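Local coordinates for protein putative 4-hydroxybenzoyl-CoA thioesterase (Geobacillus stearothermophilus, PDB 2OIW) that probably hydrolyses acyl-CoA thioesters, as other hotdog-fold thioesterases do, at residues H36-L41 with V74-E79. Numbering follows the deposited sequence.
Sequences HEIFKL and VYTGIE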
# COMPACT_ATOMS: atom_id res chain seq x y z
N HIS A 36 1.80 0.83 17.50
CA HIS A 36 1.18 -0.43 17.94
C HIS A 36 0.95 -0.56 19.46
O HIS A 36 -0.17 -0.83 19.91
CB HIS A 36 2.05 -1.61 17.47
CG HIS A 36 1.40 -2.94 17.64
ND1 HIS A 36 0.42 -3.41 16.78
CD2 HIS A 36 1.58 -3.92 18.56
CE1 HIS A 36 0.04 -4.61 17.17
NE2 HIS A 36 0.72 -4.94 18.25
N GLU A 37 2.02 -0.39 20.24
CA GLU A 37 1.91 -0.45 21.71
C GLU A 37 0.98 0.62 22.31
O GLU A 37 0.33 0.39 23.32
CB GLU A 37 3.29 -0.35 22.35
CG GLU A 37 4.22 -1.52 22.02
CD GLU A 37 3.61 -2.89 22.31
OE1 GLU A 37 2.85 -3.05 23.30
OE2 GLU A 37 3.93 -3.84 21.56
N ILE A 38 0.90 1.76 21.67
CA ILE A 38 -0.01 2.80 22.07
C ILE A 38 -1.43 2.36 21.80
O ILE A 38 -2.26 2.44 22.70
CB ILE A 38 0.30 4.17 21.40
CG1 ILE A 38 1.62 4.72 21.97
CG2 ILE A 38 -0.84 5.18 21.66
CD1 ILE A 38 2.25 5.91 21.17
N PHE A 39 -1.73 1.91 20.58
CA PHE A 39 -3.05 1.36 20.26
C PHE A 39 -3.44 0.27 21.27
O PHE A 39 -4.60 0.20 21.72
CB PHE A 39 -3.09 0.80 18.82
CG PHE A 39 -2.85 1.83 17.75
CD1 PHE A 39 -3.04 3.20 18.00
CD2 PHE A 39 -2.45 1.45 16.48
CE1 PHE A 39 -2.82 4.14 17.00
CE2 PHE A 39 -2.23 2.39 15.48
CZ PHE A 39 -2.40 3.73 15.75
N LYS A 40 -2.47 -0.54 21.66
CA LYS A 40 -2.74 -1.67 22.54
C LYS A 40 -3.17 -1.21 23.94
O LYS A 40 -3.93 -1.91 24.61
CB LYS A 40 -1.54 -2.62 22.60
CG LYS A 40 -1.90 -4.04 22.97
CD LYS A 40 -0.66 -4.92 23.16
CE LYS A 40 -1.04 -6.35 23.52
NZ LYS A 40 -2.01 -6.43 24.70
N LEU A 41 -2.73 -0.02 24.37
CA LEU A 41 -3.14 0.51 25.68
C LEU A 41 -4.62 0.92 25.74
O LEU A 41 -5.29 0.74 26.78
CB LEU A 41 -2.25 1.68 26.09
CG LEU A 41 -0.79 1.32 26.37
CD1 LEU A 41 0.04 2.57 26.49
CD2 LEU A 41 -0.63 0.46 27.65
N VAL A 74 11.96 2.38 14.16
CA VAL A 74 11.00 3.41 14.50
C VAL A 74 11.02 3.60 16.00
O VAL A 74 10.88 2.63 16.76
CB VAL A 74 9.58 3.03 14.00
CG1 VAL A 74 8.60 4.23 14.14
CG2 VAL A 74 9.69 2.57 12.51
N TYR A 75 11.24 4.85 16.41
CA TYR A 75 11.13 5.28 17.80
C TYR A 75 9.89 6.12 17.94
O TYR A 75 9.70 7.10 17.21
CB TYR A 75 12.33 6.10 18.20
CG TYR A 75 13.63 5.35 18.07
CD1 TYR A 75 14.10 4.55 19.12
CD2 TYR A 75 14.39 5.44 16.91
CE1 TYR A 75 15.30 3.87 19.02
CE2 TYR A 75 15.59 4.73 16.79
CZ TYR A 75 16.03 3.97 17.86
OH TYR A 75 17.20 3.27 17.76
N THR A 76 9.06 5.77 18.92
CA THR A 76 7.75 6.38 19.06
C THR A 76 7.57 6.73 20.53
O THR A 76 7.69 5.87 21.39
CB THR A 76 6.64 5.42 18.57
OG1 THR A 76 6.95 4.98 17.23
CG2 THR A 76 5.29 6.15 18.59
N GLY A 77 7.31 8.01 20.79
CA GLY A 77 7.15 8.48 22.15
C GLY A 77 5.97 9.41 22.24
O GLY A 77 5.38 9.78 21.21
N ILE A 78 5.64 9.81 23.46
CA ILE A 78 4.55 10.72 23.72
C ILE A 78 5.10 12.12 23.97
O ILE A 78 5.84 12.33 24.93
CB ILE A 78 3.72 10.24 24.95
CG1 ILE A 78 3.17 8.81 24.72
CG2 ILE A 78 2.60 11.26 25.32
CD1 ILE A 78 2.18 8.73 23.55
N GLU A 79 4.76 13.08 23.12
CA GLU A 79 5.20 14.47 23.36
C GLU A 79 4.24 15.26 24.26
O GLU A 79 4.66 16.13 25.02
CB GLU A 79 5.42 15.23 22.06
CG GLU A 79 6.07 16.58 22.28
CD GLU A 79 6.18 17.44 21.03
OE1 GLU A 79 5.24 17.45 20.21
OE2 GLU A 79 7.22 18.14 20.89
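Ile38, on the helical segment 36-41, faces Thr76 and Ile78 on strand 72-81 with no hydrogen bond between the two segments. The backbones come nearest at Ile38 and Thr76, whose CA atoms are 9.1 Å apart, a gap bridged by side chains alone. About 111 Å² of surface is buried between the segments, and Ile38 supplies the whole of the helix's share. Its CG1 branch lies anti to the carbonyl carbon (chi1 -69°) and is then extended (chi2 166°), which carries CD1 out to the strand. There CD1 meets the CD1 methyl of Ile78 at 3.7 Å and CG2 of Thr76 at 4.0 Å, one methyl reaching two strand residues.

Beta-branched residues suit this strand, and threonine has one arm for each environment: CG2 joins the apolar contact, while OG1 makes a weak hydrogen bond to the carbonyl oxygen of Gly34, at the end of the preceding helix 27-34. Ile78 leaves the backbone beside the helix rather than facing it, and its bent chain (chi2 -64°) brings CD1 to Ile38. Gly77, between Thr76 and Ile78, adds no side chain to the contact; its backbone pairs with Tyr89 of strand 85-94.

Phe5 and Ile88 from the flanking strands also touch Ile38, and Leu127 of helix 121-128 packs on Ile78. Such apolar packing of a helix against the concave side of a curved antiparallel sheet is characteristic of the hotdog fold.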